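Local coordinates for translation initiation factor eif-2b-like protein (Chaetomium thermophilum, PDB 4ZEO) that probably acts in translation initiation as the delta subunit of eIF2B, the heterodecameric guanine nucleotide exchange factor for eIF2, at residues Ser201-Val205 and Pro206-Asn210; Tyr215-Cys219 and Arg220-Phe224; Arg231-Lys234 and Ala235-Lys239; Ile242-Pro245 and Glu246-Lys250. All coordinates share one frame; numbering follows the deposited sequence.

Interaction 1: residues Ser201-Val205 and Pro206-Asn210; sequences SRHFV and PHVLN
The imidazole rings of His203 and His207, one turn apart on helix 200-219, illustrate how successive turns can bring flat groups nearly parallel without a full stack. Their planes differ by only 9°, yet the rings are slid apart, with centroids separated by 4.6 Å, and barely overlap. Part of one face of the His203 ring is covered instead by the methylene of His207, whose CB lies 3.4 Å from NE2 of His203 in a CH-pi contact offset toward the rim. That ring is carried forward along the helix because CG of His203 stands opposite its backbone N (chi1 -178°), and its ND1 is held by the hydroxyl of Tyr192. The His207 ring turns an edge back toward the chain, ND1 making a weak hydrogen bond of 3.5 Å to O of His203.

Phe204 points into the interior and crosses Val208 at about a right angle, CE1 coming 3.7 Å from CG1 of Val208. CE2 of the same ring meets CB of Leu209 at 3.9 Å. Tyr192 adds an edge-to-face partner, and Ile189 and Val237 touch the same ring.

The backbone beneath is irregular. Pro206 has no N-H to give to the preceding turn, and O of Phe204 accepts from N of Val208 and N of Leu209, which approach from opposite faces of its carbonyl plane. The Leu209 bond spans five residues, a wider spacing that Asn210 N repeats with Val205 O. The two short axes diverge by 44°: a proline kink joined to a pi-type turn, within a helix packed between helices 174-191 and 224-239.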
loop_
_atom_site.group_PDB
_atom_site.type_symbol
_atom_site.label_atom_id
_atom_site.label_comp_id
_atom_site.label_asym_id
_atom_site.label_seq_id
_atom_site.Cartn_x
_atom_site.Cartn_y
_atom_site.Cartn_z
ATOM N N SER A 201 -21.088 -19.092 -10.668
ATOM C CA SER A 201 -20.478 -18.477 -11.855
ATOM C C SER A 201 -21.375 -17.423 -12.482
ATOM O O SER A 201 -20.901 -16.547 -13.181
ATOM C CB SER A 201 -20.117 -19.526 -12.913
ATOM O OG SER A 201 -21.261 -20.176 -13.419
ATOM N N ARG A 202 -22.678 -17.592 -12.331
ATOM C CA ARG A 202 -23.668 -16.656 -12.857
ATOM C C ARG A 202 -24.261 -15.686 -11.803
ATOM O O ARG A 202 -24.647 -14.570 -12.141
ATOM C CB ARG A 202 -24.763 -17.450 -13.587
ATOM C CG ARG A 202 -24.242 -18.027 -14.926
ATOM C CD ARG A 202 -25.349 -18.373 -15.937
ATOM N NE ARG A 202 -24.888 -19.363 -16.920
ATOM C CZ ARG A 202 -25.618 -19.843 -17.926
ATOM N NH1 ARG A 202 -26.861 -19.418 -18.123
ATOM N NH2 ARG A 202 -25.097 -20.742 -18.755
ATOM N N HIS A 203 -24.497 -16.178 -10.587
ATOM C CA HIS A 203 -25.141 -15.414 -9.502
ATOM C C HIS A 203 -24.232 -14.513 -8.639
ATOM O O HIS A 203 -24.600 -13.395 -8.265
ATOM C CB HIS A 203 -25.887 -16.387 -8.581
ATOM C CG HIS A 203 -26.631 -15.722 -7.468
ATOM N ND1 HIS A 203 -26.155 -15.671 -6.171
ATOM C CD2 HIS A 203 -27.834 -15.096 -7.450
ATOM C CE1 HIS A 203 -27.021 -15.024 -5.414
ATOM N NE2 HIS A 203 -28.057 -14.674 -6.164
ATOM N N PHE A 204 -23.062 -15.023 -8.279
ATOM C CA PHE A 204 -22.256 -14.417 -7.228
ATOM C C PHE A 204 -21.821 -12.962 -7.481
ATOM O O PHE A 204 -22.011 -12.093 -6.626
ATOM C CB PHE A 204 -21.032 -15.307 -6.954
ATOM C CG PHE A 204 -20.123 -14.769 -5.887
ATOM C CD1 PHE A 204 -20.494 -14.818 -4.548
ATOM C CD2 PHE A 204 -18.880 -14.241 -6.211
ATOM C CE1 PHE A 204 -19.650 -14.295 -3.542
ATOM C CE2 PHE A 204 -18.026 -13.730 -5.215
ATOM C CZ PHE A 204 -18.414 -13.755 -3.884
ATOM N N VAL A 205 -21.256 -12.683 -8.641
ATOM C CA VAL A 205 -20.747 -11.342 -8.894
ATOM C C VAL A 205 -21.858 -10.277 -8.928
ATOM O O VAL A 205 -21.804 -9.305 -8.177
ATOM C CB VAL A 205 -19.913 -11.317 -10.206
ATOM C CG1 VAL A 205 -19.548 -9.894 -10.617
ATOM C CG2 VAL A 205 -18.660 -12.190 -10.041
ATOM N N PRO A 206 -22.909 -10.473 -9.734
ATOM C CA PRO A 206 -23.863 -9.355 -9.696
ATOM C C PRO A 206 -24.728 -9.240 -8.403
ATOM O O PRO A 206 -25.089 -8.140 -8.015
ATOM C CB PRO A 206 -24.723 -9.614 -10.935
ATOM C CG PRO A 206 -24.690 -11.114 -11.095
ATOM C CD PRO A 206 -23.289 -11.491 -10.737
ATOM N N HIS A 207 -25.123 -10.353 -7.801
ATOM C CA HIS A 207 -26.016 -10.318 -6.635
ATOM C C HIS A 207 -25.363 -10.216 -5.270
ATOM O O HIS A 207 -25.989 -9.737 -4.342
ATOM C CB HIS A 207 -26.946 -11.524 -6.666
ATOM C CG HIS A 207 -27.923 -11.464 -7.791
ATOM N ND1 HIS A 207 -27.592 -11.816 -9.081
ATOM C CD2 HIS A 207 -29.204 -11.023 -7.841
ATOM C CE1 HIS A 207 -28.635 -11.638 -9.867
ATOM N NE2 HIS A 207 -29.629 -11.161 -9.135
ATOM N N VAL A 208 -24.153 -10.742 -5.129
ATOM C CA VAL A 208 -23.474 -10.730 -3.844
ATOM C C VAL A 208 -22.213 -9.856 -3.781
ATOM O O VAL A 208 -22.094 -8.989 -2.920
ATOM C CB VAL A 208 -23.105 -12.160 -3.431
ATOM C CG1 VAL A 208 -22.319 -12.157 -2.119
ATOM C CG2 VAL A 208 -24.372 -13.020 -3.322
ATOM N N LEU A 209 -21.269 -10.080 -4.683
ATOM C CA LEU A 209 -20.010 -9.345 -4.624
ATOM C C LEU A 209 -20.148 -7.859 -4.915
ATOM O O LEU A 209 -19.613 -7.028 -4.180
ATOM C CB LEU A 209 -18.988 -9.962 -5.586
ATOM C CG LEU A 209 -17.671 -9.183 -5.651
ATOM C CD1 LEU A 209 -16.962 -9.166 -4.297
ATOM C CD2 LEU A 209 -16.739 -9.745 -6.748
ATOM N N ASN A 210 -20.852 -7.529 -5.989
ATOM C CA ASN A 210 -20.980 -6.137 -6.416
ATOM C C ASN A 210 -21.655 -5.229 -5.369
ATOM O O ASN A 210 -21.231 -4.093 -5.210
ATOM C CB ASN A 210 -21.726 -6.047 -7.767
ATOM C CG ASN A 210 -20.822 -6.306 -8.952
ATOM O OD1 ASN A 210 -19.630 -6.619 -8.790
ATOM N ND2 ASN A 210 -21.386 -6.245 -10.151
#

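Interaction 2: residues Tyr215-Cys219 and Arg220-Phe224; sequences YLTEC and RPMCF
Arg220 N donates a hydrogen bond of 3.0 Å to O of Leu216, an i to i+4 bond at the point where helix 200-219 gives way to a loop. Arg220 itself is already extended (phi -162°, psi 143°) and is the first residue to leave the helical path. Its carbonyl O folds back over the last turn and receives a CA-H...O contact from Thr217, with CA of Thr217 at 3.5 Å.

The side-chain part of the first shell joins Thr217 to Met222. The Met222 side chain slants across that of Thr217, its CG 3.7 Å and its SD 3.8 Å from OG1 of Thr217. That oxygen sits beside the threonine's own backbone N (chi1 -59°), from where it also reaches back one turn to a hydrogen bond with O of Ile213. The polar anchor thus lies within the helix, and the thioether merely packs against it.

Farther out, the buried Arg220 side chain runs extended from CG to NE and ends in a weak hydrogen bond from NH1 to the carbonyl of Lys172. Arg177 lies close to this guanidinium group and bonds to O of Pro221, binding the loop to helix 174-191. On the helical side, SG of Cys219 sits above one face of the Tyr215 ring, offset toward its rim, while Leu216 packs on Val159, Thr181 and Phe185. With Cys223 as N-cap of the next helix, the arrangement is a short helix-loop-helix connection between the roughly antiparallel helices 200-219 and 224-239.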
loop_
_atom_site.group_PDB
_atom_site.type_symbol
_atom_site.label_atom_id
_atom_site.label_comp_id
_atom_site.label_asym_id
_atom_site.label_seq_id
_atom_site.Cartn_x
_atom_site.Cartn_y
_atom_site.Cartn_z
ATOM N N TYR A 215 -20.928 -0.678 -1.706
ATOM C CA TYR A 215 -20.953 -0.140 -0.376
ATOM C C TYR A 215 -19.598 0.450 0.021
ATOM O O TYR A 215 -19.530 1.549 0.595
ATOM C CB TYR A 215 -21.379 -1.205 0.619
ATOM C CG TYR A 215 -21.204 -0.750 2.029
ATOM C CD1 TYR A 215 -22.102 0.139 2.600
ATOM C CD2 TYR A 215 -20.117 -1.165 2.784
ATOM C CE1 TYR A 215 -21.944 0.575 3.896
ATOM C CE2 TYR A 215 -19.946 -0.726 4.083
ATOM C CZ TYR A 215 -20.860 0.144 4.631
ATOM O OH TYR A 215 -20.690 0.583 5.921
ATOM N N LEU A 216 -18.528 -0.288 -0.259
ATOM C CA LEU A 216 -17.188 0.162 0.084
ATOM C C LEU A 216 -16.804 1.452 -0.650
ATOM O O LEU A 216 -16.117 2.330 -0.088
ATOM C CB LEU A 216 -16.160 -0.936 -0.210
ATOM C CG LEU A 216 -16.221 -2.116 0.757
ATOM C CD1 LEU A 216 -15.316 -3.254 0.302
ATOM C CD2 LEU A 216 -15.884 -1.649 2.170
ATOM N N THR A 217 -17.240 1.548 -1.903
ATOM C CA THR A 217 -17.003 2.723 -2.732
ATOM C C THR A 217 -17.709 3.936 -2.169
ATOM O O THR A 217 -17.230 5.054 -2.286
ATOM C CB THR A 217 -17.472 2.496 -4.182
ATOM O OG1 THR A 217 -16.769 1.380 -4.735
ATOM C CG2 THR A 217 -17.194 3.710 -5.035
ATOM N N GLU A 218 -18.877 3.706 -1.597
ATOM C CA GLU A 218 -19.648 4.759 -0.959
ATOM C C GLU A 218 -18.936 5.289 0.285
ATOM O O GLU A 218 -18.938 6.493 0.516
ATOM C CB GLU A 218 -21.051 4.248 -0.613
ATOM C CG GLU A 218 -22.025 4.285 -1.801
ATOM C CD GLU A 218 -23.154 3.244 -1.737
ATOM O OE1 GLU A 218 -23.439 2.662 -0.663
ATOM O OE2 GLU A 218 -23.784 3.033 -2.792
ATOM N N CYS A 219 -18.334 4.387 1.070
ATOM C CA CYS A 219 -17.566 4.741 2.273
ATOM C C CYS A 219 -16.346 5.573 1.947
ATOM O O CYS A 219 -16.026 6.520 2.654
ATOM C CB CYS A 219 -17.117 3.497 3.040
ATOM S SG CYS A 219 -18.454 2.532 3.717
ATOM N N ARG A 220 -15.633 5.166 0.905
ATOM C CA ARG A 220 -14.490 5.911 0.412
ATOM C C ARG A 220 -14.169 5.477 -1.008
ATOM O O ARG A 220 -14.262 4.295 -1.323
ATOM C CB ARG A 220 -13.282 5.700 1.328
ATOM C CG ARG A 220 -12.086 6.570 0.980
ATOM C CD ARG A 220 -10.914 6.345 1.908
ATOM N NE ARG A 220 -9.727 7.012 1.383
ATOM C CZ ARG A 220 -8.530 6.999 1.960
ATOM N NH1 ARG A 220 -8.344 6.353 3.104
ATOM N NH2 ARG A 220 -7.520 7.634 1.381
ATOM N N PRO A 221 -13.747 6.424 -1.861
ATOM C CA PRO A 221 -13.298 6.001 -3.183
ATOM C C PRO A 221 -12.191 4.959 -3.048
ATOM O O PRO A 221 -11.306 5.091 -2.202
ATOM C CB PRO A 221 -12.779 7.307 -3.796
ATOM C CG PRO A 221 -13.635 8.355 -3.165
ATOM C CD PRO A 221 -13.745 7.898 -1.738
ATOM N N MET A 222 -12.289 3.891 -3.823
ATOM C CA MET A 222 -11.366 2.776 -3.719
ATOM C C MET A 222 -9.978 3.103 -4.267
ATOM O O MET A 222 -9.848 3.787 -5.279
ATOM C CB MET A 222 -11.934 1.552 -4.440
ATOM C CG MET A 222 -13.190 1.001 -3.809
ATOM S SD MET A 222 -13.600 -0.636 -4.455
ATOM C CE MET A 222 -13.242 -0.392 -6.193
ATOM N N CYS A 223 -8.953 2.572 -3.602
ATOM C CA CYS A 223 -7.580 2.693 -4.064
ATOM C C CYS A 223 -7.308 1.698 -5.226
ATOM O O CYS A 223 -8.115 0.794 -5.487
ATOM C CB CYS A 223 -6.617 2.451 -2.889
ATOM S SG CYS A 223 -6.885 0.896 -1.941
ATOM N N PHE A 224 -6.186 1.869 -5.927
ATOM C CA PHE A 224 -5.842 0.984 -7.042
ATOM C C PHE A 224 -5.729 -0.467 -6.572
ATOM O O PHE A 224 -6.137 -1.384 -7.291
ATOM C CB PHE A 224 -4.524 1.404 -7.692
ATOM C CG PHE A 224 -4.621 2.651 -8.506
ATOM C CD1 PHE A 224 -5.844 3.153 -8.889
ATOM C CD2 PHE A 224 -3.484 3.327 -8.897
ATOM C CE1 PHE A 224 -5.935 4.327 -9.638
ATOM C CE2 PHE A 224 -3.577 4.498 -9.648
ATOM C CZ PHE A 224 -4.817 4.984 -10.014
#

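Interaction 3: residues Arg231-Lys234 and Ala235-Lys239; sequences RLLK and AKVNK
Asn238 grips the carbonyl of Lys234 twice, an example of a polar side chain reinforcing the backbone bond of its own helical turn. Its N lies 3.0 Å from O of Lys234, the ordinary i to i+4 bond, and its ND2 reaches the same O of Lys234 at 2.9 Å. The two donors arrive from opposite faces of the carbonyl plane. The side-chain donor stands well above that plane, 42° out of it, although the oxygen lies close to the plane of the asparagine amide and the N-H points at it fairly straight (162°). The second bond would restrict the rotation of the amide group.

Two residues earlier, O of Leu232 also has two partners. It accepts N of Lys236 at 3.0 Å and a hydrogen bond from a water 2.6 Å away. That water in turn accepts a weak bond from NZ of Lys239, linking the lysine loosely back along the helix.

Lys234 carries its charge elsewhere: its chain is extended beyond CG, passes over Val205 and Leu209, and places NZ in a hydrogen bond with OD1 of Asn210. The apolar packing within the helix is slight, CD1 of Leu233 lying 4.4 Å from CG2 of Val237, and both side chains also pack on neighbouring helices. Leu233 packs on Leu253 and Trp256, and Leu232 and Lys236 also touch the side chain of Trp256; Val237 meets Leu200 and Val205. Helix 224-239 is accordingly an element of an alpha-helical bundle, wedged between helices 200-219 and 246-277.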
loop_
_atom_site.group_PDB
_atom_site.type_symbol
_atom_site.label_atom_id
_atom_site.label_comp_id
_atom_site.label_asym_id
_atom_site.label_seq_id
_atom_site.Cartn_x
_atom_site.Cartn_y
_atom_site.Cartn_z
ATOM N N ARG A 231 -10.645 -6.860 -9.794
ATOM C CA ARG A 231 -10.563 -7.304 -11.185
ATOM C C ARG A 231 -10.035 -8.734 -11.242
ATOM O O ARG A 231 -10.580 -9.560 -11.979
ATOM C CB ARG A 231 -9.690 -6.361 -12.016
ATOM C CG ARG A 231 -9.365 -6.864 -13.421
ATOM C CD ARG A 231 -8.476 -5.878 -14.153
ATOM N NE ARG A 231 -7.403 -5.416 -13.268
ATOM C CZ ARG A 231 -6.273 -6.084 -13.028
ATOM N NH1 ARG A 231 -5.382 -5.576 -12.192
ATOM N NH2 ARG A 231 -6.031 -7.253 -13.619
ATOM N N LEU A 232 -9.005 -9.034 -10.444
ATOM C CA LEU A 232 -8.451 -10.397 -10.387
ATOM C C LEU A 232 -9.445 -11.425 -9.848
ATOM O O LEU A 232 -9.580 -12.513 -10.413
ATOM C CB LEU A 232 -7.177 -10.424 -9.551
ATOM C CG LEU A 232 -5.965 -9.707 -10.148
ATOM C CD1 LEU A 232 -4.834 -9.551 -9.133
ATOM C CD2 LEU A 232 -5.478 -10.460 -11.373
ATOM N N LEU A 233 -10.167 -11.066 -8.792
ATOM C CA LEU A 233 -11.166 -11.959 -8.211
ATOM C C LEU A 233 -12.295 -12.254 -9.183
ATOM O O LEU A 233 -12.725 -13.404 -9.323
ATOM C CB LEU A 233 -11.758 -11.361 -6.921
ATOM C CG LEU A 233 -12.937 -12.106 -6.269
ATOM C CD1 LEU A 233 -12.573 -13.530 -5.891
ATOM C CD2 LEU A 233 -13.421 -11.368 -5.035
ATOM N N LYS A 234 -12.795 -11.214 -9.847
ATOM C CA LYS A 234 -13.880 -11.420 -10.790
ATOM C C LYS A 234 -13.415 -12.305 -11.941
ATOM O O LYS A 234 -14.175 -13.144 -12.420
ATOM C CB LYS A 234 -14.412 -10.100 -11.305
ATOM C CG LYS A 234 -15.436 -9.463 -10.394
ATOM C CD LYS A 234 -15.734 -8.059 -10.851
ATOM C CE LYS A 234 -16.729 -7.373 -9.933
ATOM N NZ LYS A 234 -17.315 -6.196 -10.602
ATOM N N ALA A 235 -12.171 -12.139 -12.392
ATOM C CA ALA A 235 -11.641 -13.051 -13.421
ATOM C C ALA A 235 -11.621 -14.498 -12.903
ATOM O O ALA A 235 -11.981 -15.416 -13.636
ATOM C CB ALA A 235 -10.258 -12.622 -13.891
ATOM N N LYS A 236 -11.241 -14.690 -11.636
ATOM C CA LYS A 236 -11.234 -16.013 -11.018
ATOM C C LYS A 236 -12.619 -16.637 -11.005
ATOM O O LYS A 236 -12.780 -17.807 -11.347
ATOM C CB LYS A 236 -10.693 -15.938 -9.594
ATOM C CG LYS A 236 -9.214 -16.227 -9.479
ATOM C CD LYS A 236 -8.857 -17.678 -9.872
ATOM C CE LYS A 236 -9.555 -18.703 -8.995
ATOM N NZ LYS A 236 -9.249 -20.098 -9.453
ATOM N N VAL A 237 -13.628 -15.850 -10.651
ATOM C CA VAL A 237 -14.996 -16.341 -10.671
ATOM C C VAL A 237 -15.402 -16.757 -12.085
ATOM O O VAL A 237 -16.061 -17.781 -12.280
ATOM C CB VAL A 237 -15.987 -15.280 -10.148
ATOM C CG1 VAL A 237 -17.428 -15.737 -10.360
ATOM C CG2 VAL A 237 -15.687 -14.947 -8.681
ATOM N N ASN A 238 -14.985 -15.971 -13.070
ATOM C CA ASN A 238 -15.314 -16.271 -14.453
ATOM C C ASN A 238 -14.684 -17.565 -14.988
ATOM O O ASN A 238 -15.084 -18.037 -16.041
ATOM C CB ASN A 238 -14.954 -15.087 -15.348
ATOM C CG ASN A 238 -16.088 -14.063 -15.449
ATOM O OD1 ASN A 238 -16.787 -14.002 -16.462
ATOM N ND2 ASN A 238 -16.248 -13.238 -14.418
ATOM N N LYS A 239 -13.636 -18.085 -14.343
ATOM C CA LYS A 239 -13.027 -19.357 -14.789
ATOM C C LYS A 239 -13.930 -20.553 -14.474
ATOM O O LYS A 239 -13.821 -21.608 -15.097
ATOM C CB LYS A 239 -11.613 -19.540 -14.195
ATOM C CG LYS A 239 -10.538 -18.673 -14.919
ATOM C CD LYS A 239 -9.259 -18.387 -14.113
ATOM C CE LYS A 239 -9.203 -16.883 -13.704
ATOM N NZ LYS A 239 -7.933 -16.225 -13.232
HETATM O O HOH W 1 -7.485 -13.450 -11.573
#

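Interaction 4: residues Ile242-Pro245 and Glu246-Lys250; sequences INTP and EDEAK
O of Pro245 accepts a hydrogen bond from N of Ala249 at 3.0 Å, the donor lying in the carbonyl plane, and so opens the i to i+4 series of helix 246-277. In this example of a helix start, Pro245 occupies the N-cap position, and the next backbone bond in the series, from N of Lys250 to O of Glu246, measures 2.8 Å.

Van der Waals contacts gather round the proline ring. Glu248 lies obliquely across it, with OE1 3.3 Å from CG of Pro245 and CB 3.7 Å from that same CG of Pro245. The glutamate extends in this direction because its CG is turned away from its own backbone N (chi1 162°) and the chain is straight beyond. Asp247 approaches the ring too, its OD1 3.9 Å from CB of Pro245. On the inner side, CG2 of Thr244 touches the methyl CB of the buried Ala249 at 4.0 Å, while OG1 of Thr244 is bonded to N of Asp241, a hydrogen bond within the loop that leads into the helix.

Electrostatic effects form a third group. Glu246, Asp247 and Glu248 put three carboxylates on the first turn, where the positive end of the helix dipole would be expected to favour them. Glu246 OE1 is also hydrogen-bonded to the hydroxyl of Thr194.

The helix start is docked onto its surroundings by Lys250, whose NZ bonds to the carbonyls of Glu190, in the last turn of helix 174-191, and Tyr192, just after it; Ala249 rests on Phe240, in the loop that arrives from helix 224-239.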
loop_
_atom_site.group_PDB
_atom_site.type_symbol
_atom_site.label_atom_id
_atom_site.label_comp_id
_atom_site.label_asym_id
_atom_site.label_seq_id
_atom_site.Cartn_x
_atom_site.Cartn_y
_atom_site.Cartn_z
ATOM N N ILE A 242 -21.205 -23.251 -14.949
ATOM C CA ILE A 242 -22.447 -23.667 -14.307
ATOM C C ILE A 242 -22.335 -25.087 -13.725
ATOM O O ILE A 242 -22.965 -25.404 -12.718
ATOM C CB ILE A 242 -23.635 -23.564 -15.274
ATOM C CG1 ILE A 242 -24.915 -23.330 -14.485
ATOM C CG2 ILE A 242 -23.773 -24.806 -16.172
ATOM C CD1 ILE A 242 -25.717 -22.164 -14.995
ATOM N N ASN A 243 -21.547 -25.938 -14.376
ATOM C CA ASN A 243 -21.318 -27.301 -13.918
ATOM C C ASN A 243 -20.383 -27.403 -12.718
ATOM O O ASN A 243 -20.321 -28.446 -12.083
ATOM C CB ASN A 243 -20.780 -28.165 -15.054
ATOM C CG ASN A 243 -21.830 -28.463 -16.099
ATOM O OD1 ASN A 243 -22.311 -27.574 -16.791
ATOM N ND2 ASN A 243 -22.196 -29.728 -16.210
ATOM N N THR A 244 -19.597 -26.359 -12.451
ATOM C CA THR A 244 -18.721 -26.364 -11.279
ATOM C C THR A 244 -19.525 -26.520 -9.996
ATOM O O THR A 244 -20.527 -25.839 -9.820
ATOM C CB THR A 244 -17.887 -25.065 -11.158
ATOM O OG1 THR A 244 -17.175 -24.818 -12.375
ATOM C CG2 THR A 244 -16.890 -25.188 -10.014
ATOM N N PRO A 245 -19.119 -27.457 -9.119
ATOM C CA PRO A 245 -19.773 -27.595 -7.814
ATOM C C PRO A 245 -19.386 -26.466 -6.856
ATOM O O PRO A 245 -18.249 -25.997 -6.885
ATOM C CB PRO A 245 -19.277 -28.951 -7.324
ATOM C CG PRO A 245 -17.977 -29.139 -8.015
ATOM C CD PRO A 245 -18.174 -28.554 -9.378
ATOM N N GLU A 246 -20.330 -26.062 -6.008
ATOM C CA GLU A 246 -20.179 -24.886 -5.165
ATOM C C GLU A 246 -19.087 -24.997 -4.105
ATOM O O GLU A 246 -18.231 -24.127 -4.003
ATOM C CB GLU A 246 -21.514 -24.578 -4.482
ATOM C CG GLU A 246 -21.398 -23.662 -3.282
ATOM C CD GLU A 246 -22.692 -23.552 -2.494
ATOM O OE1 GLU A 246 -23.688 -23.042 -3.041
ATOM O OE2 GLU A 246 -22.713 -23.979 -1.319
ATOM N N ASP A 247 -19.107 -26.071 -3.327
ATOM C CA ASP A 247 -18.062 -26.323 -2.335
ATOM C C ASP A 247 -16.653 -26.232 -2.965
ATOM O O ASP A 247 -15.733 -25.675 -2.357
ATOM C CB ASP A 247 -18.320 -27.651 -1.599
ATOM C CG ASP A 247 -18.268 -28.861 -2.507
ATOM O OD1 ASP A 247 -17.823 -28.725 -3.660
ATOM O OD2 ASP A 247 -18.678 -29.952 -2.045
ATOM N N GLU A 248 -16.491 -26.780 -4.171
ATOM C CA GLU A 248 -15.200 -26.765 -4.859
ATOM C C GLU A 248 -14.839 -25.379 -5.377
ATOM O O GLU A 248 -13.671 -25.001 -5.362
ATOM C CB GLU A 248 -15.214 -27.747 -6.048
ATOM C CG GLU A 248 -14.100 -27.504 -7.085
ATOM C CD GLU A 248 -14.141 -28.461 -8.281
ATOM O OE1 GLU A 248 -14.663 -29.596 -8.153
ATOM O OE2 GLU A 248 -13.625 -28.083 -9.353
ATOM N N ALA A 249 -15.840 -24.618 -5.816
ATOM C CA ALA A 249 -15.624 -23.231 -6.230
ATOM C C ALA A 249 -15.266 -22.347 -5.049
ATOM O O ALA A 249 -14.343 -21.524 -5.122
ATOM C CB ALA A 249 -16.849 -22.674 -6.951
ATOM N N LYS A 250 -16.001 -22.517 -3.954
ATOM C CA LYS A 250 -15.763 -21.698 -2.774
ATOM C C LYS A 250 -14.357 -21.947 -2.240
ATOM O O LYS A 250 -13.628 -21.007 -1.931
ATOM C CB LYS A 250 -16.810 -21.976 -1.688
ATOM C CG LYS A 250 -18.202 -21.564 -2.127
ATOM C CD LYS A 250 -19.155 -21.225 -0.998
ATOM C CE LYS A 250 -19.063 -22.127 0.169
ATOM N NZ LYS A 250 -19.961 -21.590 1.223
#

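From the N terminus the four contacts follow one another in series; each is local, so none closes a long loop and none nests in or crosses another. Interaction 1 bends helix 200-219, and interaction 2, about 18 Å farther on between centres, ends that helix and starts the link to helix 224-239. This helix returns past the bend, so interaction 3 touches interaction 1 through Asn210 with Lys234 and Val205 with Val237. Interaction 4 then opens helix 246-277, and its Ile242 meets Ser201 and Arg202 of interaction 1. Together they mark a kink, two helix ends and a helix interior in the helical bundle of this delta subunit, beside the parallel-sheet part of the chain.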